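PDB 7M0O: 3-phosphoshikimate 1-carboxyvinyltransferase from Streptomyces sviceus, which probably transfers the enolpyruvyl group of phosphoenolpyruvate to the 5-hydroxyl of shikimate-3-phosphate, the sixth step of chorismate biosynthesis, releasing inorganic phosphate. Local coordinates for residues Val68-Ala79 with His93-Met104. Numbering follows the deposited sequence.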
loop_
_atom_site.group_PDB
_atom_site.type_symbol
_atom_site.label_atom_id
_atom_site.label_comp_id
_atom_site.label_asym_id
_atom_site.label_seq_id
_atom_site.Cartn_x
_atom_site.Cartn_y
_atom_site.Cartn_z
ATOM N N VAL A 68 -21.173 21.686 1.410
ATOM C CA VAL A 68 -22.619 21.608 1.234
ATOM C C VAL A 68 -23.298 21.227 2.547
ATOM O O VAL A 68 -22.717 20.568 3.413
ATOM C CB VAL A 68 -22.987 20.611 0.122
ATOM C CG1 VAL A 68 -22.398 21.063 -1.210
ATOM C CG2 VAL A 68 -22.507 19.207 0.464
ATOM N N ALA A 69 -24.554 21.648 2.693
ATOM C CA ALA A 69 -25.322 21.314 3.883
ATOM C C ALA A 69 -25.969 19.937 3.797
ATOM O O ALA A 69 -26.318 19.368 4.831
ATOM C CB ALA A 69 -26.396 22.376 4.127
ATOM N N GLU A 70 -26.110 19.386 2.589
ATOM C CA GLU A 70 -26.747 18.094 2.354
ATOM C C GLU A 70 -26.223 17.527 1.039
ATOM O O GLU A 70 -25.973 18.277 0.092
ATOM C CB GLU A 70 -28.274 18.230 2.317
ATOM C CG GLU A 70 -29.058 16.923 2.323
ATOM C CD GLU A 70 -30.534 17.144 2.642
ATOM O OE1 GLU A 70 -30.948 18.316 2.727
ATOM O OE2 GLU A 70 -31.276 16.153 2.823
ATOM N N ALA A 71 -26.048 16.203 0.994
ATOM C CA ALA A 71 -25.579 15.568 -0.233
ATOM C C ALA A 71 -25.860 14.073 -0.223
ATOM O O ALA A 71 -25.912 13.434 0.830
ATOM C CB ALA A 71 -24.082 15.786 -0.452
ATOM N N ASP A 72 -26.023 13.527 -1.428
ATOM C CA ASP A 72 -26.024 12.092 -1.661
ATOM C C ASP A 72 -24.684 11.753 -2.307
ATOM O O ASP A 72 -24.346 12.298 -3.363
ATOM C CB ASP A 72 -27.196 11.684 -2.560
ATOM C CG ASP A 72 -28.560 12.004 -1.951
ATOM O OD1 ASP A 72 -28.956 11.325 -0.981
ATOM O OD2 ASP A 72 -29.249 12.923 -2.441
ATOM N N VAL A 73 -23.912 10.885 -1.664
ATOM C CA VAL A 73 -22.555 10.557 -2.094
ATOM C C VAL A 73 -22.515 9.078 -2.457
ATOM O O VAL A 73 -22.832 8.218 -1.624
ATOM C CB VAL A 73 -21.521 10.877 -1.008
ATOM C CG1 VAL A 73 -20.107 10.599 -1.505
ATOM C CG2 VAL A 73 -21.678 12.319 -0.542
ATOM N N TYR A 74 -22.127 8.787 -3.693
ATOM C CA TYR A 74 -21.987 7.422 -4.186
ATOM C C TYR A 74 -20.519 7.018 -4.106
ATOM O O TYR A 74 -19.651 7.693 -4.678
ATOM C CB TYR A 74 -22.508 7.323 -5.621
ATOM C CG TYR A 74 -22.385 5.954 -6.228
ATOM C CD1 TYR A 74 -22.921 4.840 -5.585
ATOM C CD2 TYR A 74 -21.728 5.770 -7.444
ATOM C CE1 TYR A 74 -22.805 3.578 -6.138
ATOM C CE2 TYR A 74 -21.606 4.509 -8.003
ATOM C CZ TYR A 74 -22.151 3.420 -7.346
ATOM O OH TYR A 74 -22.021 2.168 -7.906
ATOM N N CYS A 75 -20.239 5.925 -3.405
ATOM C CA CYS A 75 -18.872 5.495 -3.138
ATOM C C CYS A 75 -18.348 4.475 -4.151
ATOM O O CYS A 75 -17.180 4.073 -4.061
ATOM C CB CYS A 75 -18.787 4.927 -1.716
ATOM S SG CYS A 75 -19.124 6.185 -0.456
ATOM N N ARG A 76 -19.168 4.082 -5.125
ATOM C CA ARG A 76 -18.775 3.188 -6.230
ATOM C C ARG A 76 -18.262 1.874 -5.627
ATOM O O ARG A 76 -18.898 1.322 -4.720
ATOM C CB ARG A 76 -17.792 3.918 -7.159
ATOM C CG ARG A 76 -18.190 5.357 -7.513
ATOM C CD ARG A 76 -17.685 5.793 -8.892
ATOM N NE ARG A 76 -16.344 5.295 -9.181
ATOM C CZ ARG A 76 -15.517 5.846 -10.068
ATOM N NH1 ARG A 76 -15.887 6.928 -10.751
ATOM N NH2 ARG A 76 -14.318 5.320 -10.269
ATOM N N ASP A 77 -17.141 1.337 -6.108
ATOM C CA ASP A 77 -16.580 0.064 -5.670
ATOM C C ASP A 77 -15.377 0.245 -4.758
ATOM O O ASP A 77 -14.663 -0.726 -4.488
ATOM C CB ASP A 77 -16.147 -0.765 -6.889
ATOM C CG ASP A 77 -17.281 -1.021 -7.877
ATOM O OD1 ASP A 77 -18.300 -1.614 -7.481
ATOM O OD2 ASP A 77 -17.142 -0.639 -9.056
ATOM N N GLY A 78 -15.112 1.467 -4.302
ATOM C CA GLY A 78 -13.840 1.748 -3.669
ATOM C C GLY A 78 -13.890 1.656 -2.159
ATOM O O GLY A 78 -14.675 2.359 -1.519
ATOM N N ALA A 79 -13.064 0.785 -1.580
ATOM C CA ALA A 79 -13.103 0.582 -0.136
ATOM C C ALA A 79 -12.638 1.825 0.611
ATOM O O ALA A 79 -13.216 2.184 1.647
ATOM C CB ALA A 79 -12.252 -0.624 0.252
ATOM N N HIS A 93 -20.366 19.292 9.176
ATOM C CA HIS A 93 -21.658 19.789 9.645
ATOM C C HIS A 93 -22.648 19.768 8.485
ATOM O O HIS A 93 -22.567 20.599 7.577
ATOM C CB HIS A 93 -21.496 21.199 10.226
ATOM C CG HIS A 93 -20.332 21.325 11.165
ATOM N ND1 HIS A 93 -20.457 21.198 12.534
ATOM C CD2 HIS A 93 -19.012 21.531 10.926
ATOM C CE1 HIS A 93 -19.269 21.326 13.098
ATOM N NE2 HIS A 93 -18.373 21.524 12.145
ATOM N N GLY A 94 -23.585 18.834 8.520
ATOM C CA GLY A 94 -24.555 18.708 7.452
ATOM C C GLY A 94 -25.183 17.328 7.496
ATOM O O GLY A 94 -24.981 16.572 8.438
ATOM N N THR A 95 -25.961 17.024 6.456
ATOM C CA THR A 95 -26.647 15.731 6.346
ATOM C C THR A 95 -26.181 15.005 5.089
ATOM O O THR A 95 -26.399 15.493 3.977
ATOM C CB THR A 95 -28.166 15.903 6.328
ATOM O OG1 THR A 95 -28.562 16.754 7.409
ATOM C CG2 THR A 95 -28.847 14.553 6.478
ATOM N N TYR A 96 -25.548 13.841 5.264
ATOM C CA TYR A 96 -24.841 13.168 4.170
ATOM C C TYR A 96 -25.294 11.719 4.057
ATOM O O TYR A 96 -25.113 10.927 4.990
ATOM C CB TYR A 96 -23.325 13.263 4.386
ATOM C CG TYR A 96 -22.903 14.697 4.629
ATOM C CD1 TYR A 96 -22.965 15.630 3.604
ATOM C CD2 TYR A 96 -22.505 15.138 5.898
ATOM C CE1 TYR A 96 -22.606 16.951 3.806
ATOM C CE2 TYR A 96 -22.133 16.450 6.101
ATOM C CZ TYR A 96 -22.197 17.355 5.054
ATOM O OH TYR A 96 -21.841 18.672 5.245
ATOM N N ARG A 97 -25.859 11.376 2.899
ATOM C CA ARG A 97 -26.397 10.041 2.634
ATOM C C ARG A 97 -25.419 9.290 1.734
ATOM O O ARG A 97 -25.237 9.653 0.566
ATOM C CB ARG A 97 -27.781 10.138 1.994
ATOM C CG ARG A 97 -28.829 10.758 2.903
ATOM C CD ARG A 97 -30.132 11.038 2.167
ATOM N NE ARG A 97 -29.956 12.079 1.162
ATOM C CZ ARG A 97 -30.060 13.381 1.409
ATOM N NH1 ARG A 97 -30.348 13.807 2.635
ATOM N NH2 ARG A 97 -29.872 14.257 0.427
ATOM N N PHE A 98 -24.789 8.248 2.276
ATOM C CA PHE A 98 -23.797 7.465 1.550
ATOM C C PHE A 98 -24.398 6.167 1.027
ATOM O O PHE A 98 -25.280 5.567 1.649
ATOM C CB PHE A 98 -22.601 7.149 2.456
ATOM C CG PHE A 98 -21.769 8.354 2.800
ATOM C CD1 PHE A 98 -22.017 9.094 3.946
ATOM C CD2 PHE A 98 -20.718 8.737 1.978
ATOM C CE1 PHE A 98 -21.244 10.212 4.258
ATOM C CE2 PHE A 98 -19.940 9.852 2.292
ATOM C CZ PHE A 98 -20.212 10.588 3.436
ATOM N N ASP A 99 -23.916 5.743 -0.136
ATOM C CA ASP A 99 -24.264 4.442 -0.680
ATOM C C ASP A 99 -23.063 3.929 -1.465
ATOM O O ASP A 99 -22.120 4.669 -1.753
ATOM C CB ASP A 99 -25.533 4.508 -1.556
ATOM C CG ASP A 99 -26.211 3.168 -1.686
ATOM O OD1 ASP A 99 -25.752 2.206 -1.024
ATOM O OD2 ASP A 99 -27.191 3.074 -2.465
ATOM N N ALA A 100 -23.091 2.648 -1.803
ATOM C CA ALA A 100 -22.011 2.062 -2.584
ATOM C C ALA A 100 -22.621 1.159 -3.650
ATOM O O ALA A 100 -23.833 0.998 -3.731
ATOM C CB ALA A 100 -21.034 1.316 -1.668
ATOM N N SER A 101 -21.770 0.589 -4.488
ATOM C CA SER A 101 -22.248 -0.344 -5.489
ATOM C C SER A 101 -22.841 -1.574 -4.799
ATOM O O SER A 101 -22.523 -1.862 -3.639
ATOM C CB SER A 101 -21.093 -0.744 -6.403
ATOM O OG SER A 101 -20.198 -1.589 -5.716
ATOM N N PRO A 102 -23.719 -2.303 -5.476
ATOM C CA PRO A 102 -24.298 -3.506 -4.846
ATOM C C PRO A 102 -23.240 -4.473 -4.337
ATOM O O PRO A 102 -23.426 -5.119 -3.298
ATOM C CB PRO A 102 -25.149 -4.098 -5.978
ATOM C CG PRO A 102 -25.529 -2.875 -6.823
ATOM C CD PRO A 102 -24.327 -1.993 -6.787
ATOM N N GLN A 103 -22.093 -4.539 -5.015
ATOM C CA GLN A 103 -21.024 -5.417 -4.558
ATOM C C GLN A 103 -20.302 -4.840 -3.338
ATOM O O GLN A 103 -19.971 -5.586 -2.401
ATOM C CB GLN A 103 -20.055 -5.700 -5.719
ATOM C CG GLN A 103 -19.614 -4.472 -6.523
ATOM C CD GLN A 103 -20.426 -4.215 -7.808
ATOM O OE1 GLN A 103 -21.661 -4.287 -7.825
ATOM N NE2 GLN A 103 -19.715 -3.885 -8.886
ATOM N N MET A 104 -20.084 -3.525 -3.302
ATOM C CA MET A 104 -19.387 -2.910 -2.173
ATOM C C MET A 104 -20.277 -2.774 -0.939
ATOM O O MET A 104 -19.757 -2.726 0.180
ATOM C CB MET A 104 -18.825 -1.538 -2.582
ATOM C CG MET A 104 -18.100 -0.768 -1.459
ATOM S SD MET A 104 -16.457 -1.399 -1.024
ATOM C CE MET A 104 -16.425 -1.100 0.744
HETATM O O HOH W 1 -28.249 19.789 6.617
#
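Arg97 lies across the exposed face of two parallel strands, 70-74 and 95-99, and its guanidinium meets two carboxylates of the neighbouring strand at its edge. Arg97 NE donates to Asp72 OD1 over a very short 2.5 Å, with a weak second bond from Arg97 NH2 to Asp72 OD2, while Arg97 NH1 reaches the anti lone pair of Glu70 OE2, also at 2.5 Å. The bend at chi3 (-67°) folds the arginine back over the strand pair, so that Ala71 O sits over one face of the guanidinium, offset toward its rim. Both carboxylates are steeply turned, their planes 65° (Glu70) and 55° (Asp72) from that of the guanidinium. With an alanine in place of Arg97, Glu70 and Asp72 would probably lose the charge they share and be left as two nearby acids without a mate.

On the opposite face, Val73 and Phe98 run side by side, Val73 CB 3.8 Å from Phe98 CD2, and Cys75 SG comes up to the edge of the same ring. Helix 79-90 covers Phe98 and Tyr96 through Ala89, closing a beta-alpha-beta crossover. The phenol of Tyr96 leans to the neighbouring strand's start, where OH donates to Val68 O at 2.8 Å.

Beyond the strands, Ser101 OG lies between its own backbone N and carbonyl carbon, a position from which it both donates to Asp77 OD1 (2.6 Å) and accepts from Met104 N (3.1 Å), capping helix 102-105. Met104, extending from that cap, lays its CE near Ala79 CA (3.8 Å) and lies beside Arg107, predicted to bind phosphoenolpyruvate. The salt bridges thus lie on the exposed face with Tyr74, while Tyr96 and Phe98 pack toward the helix, with a serine-aspartate bond joining the loops that follow the strands.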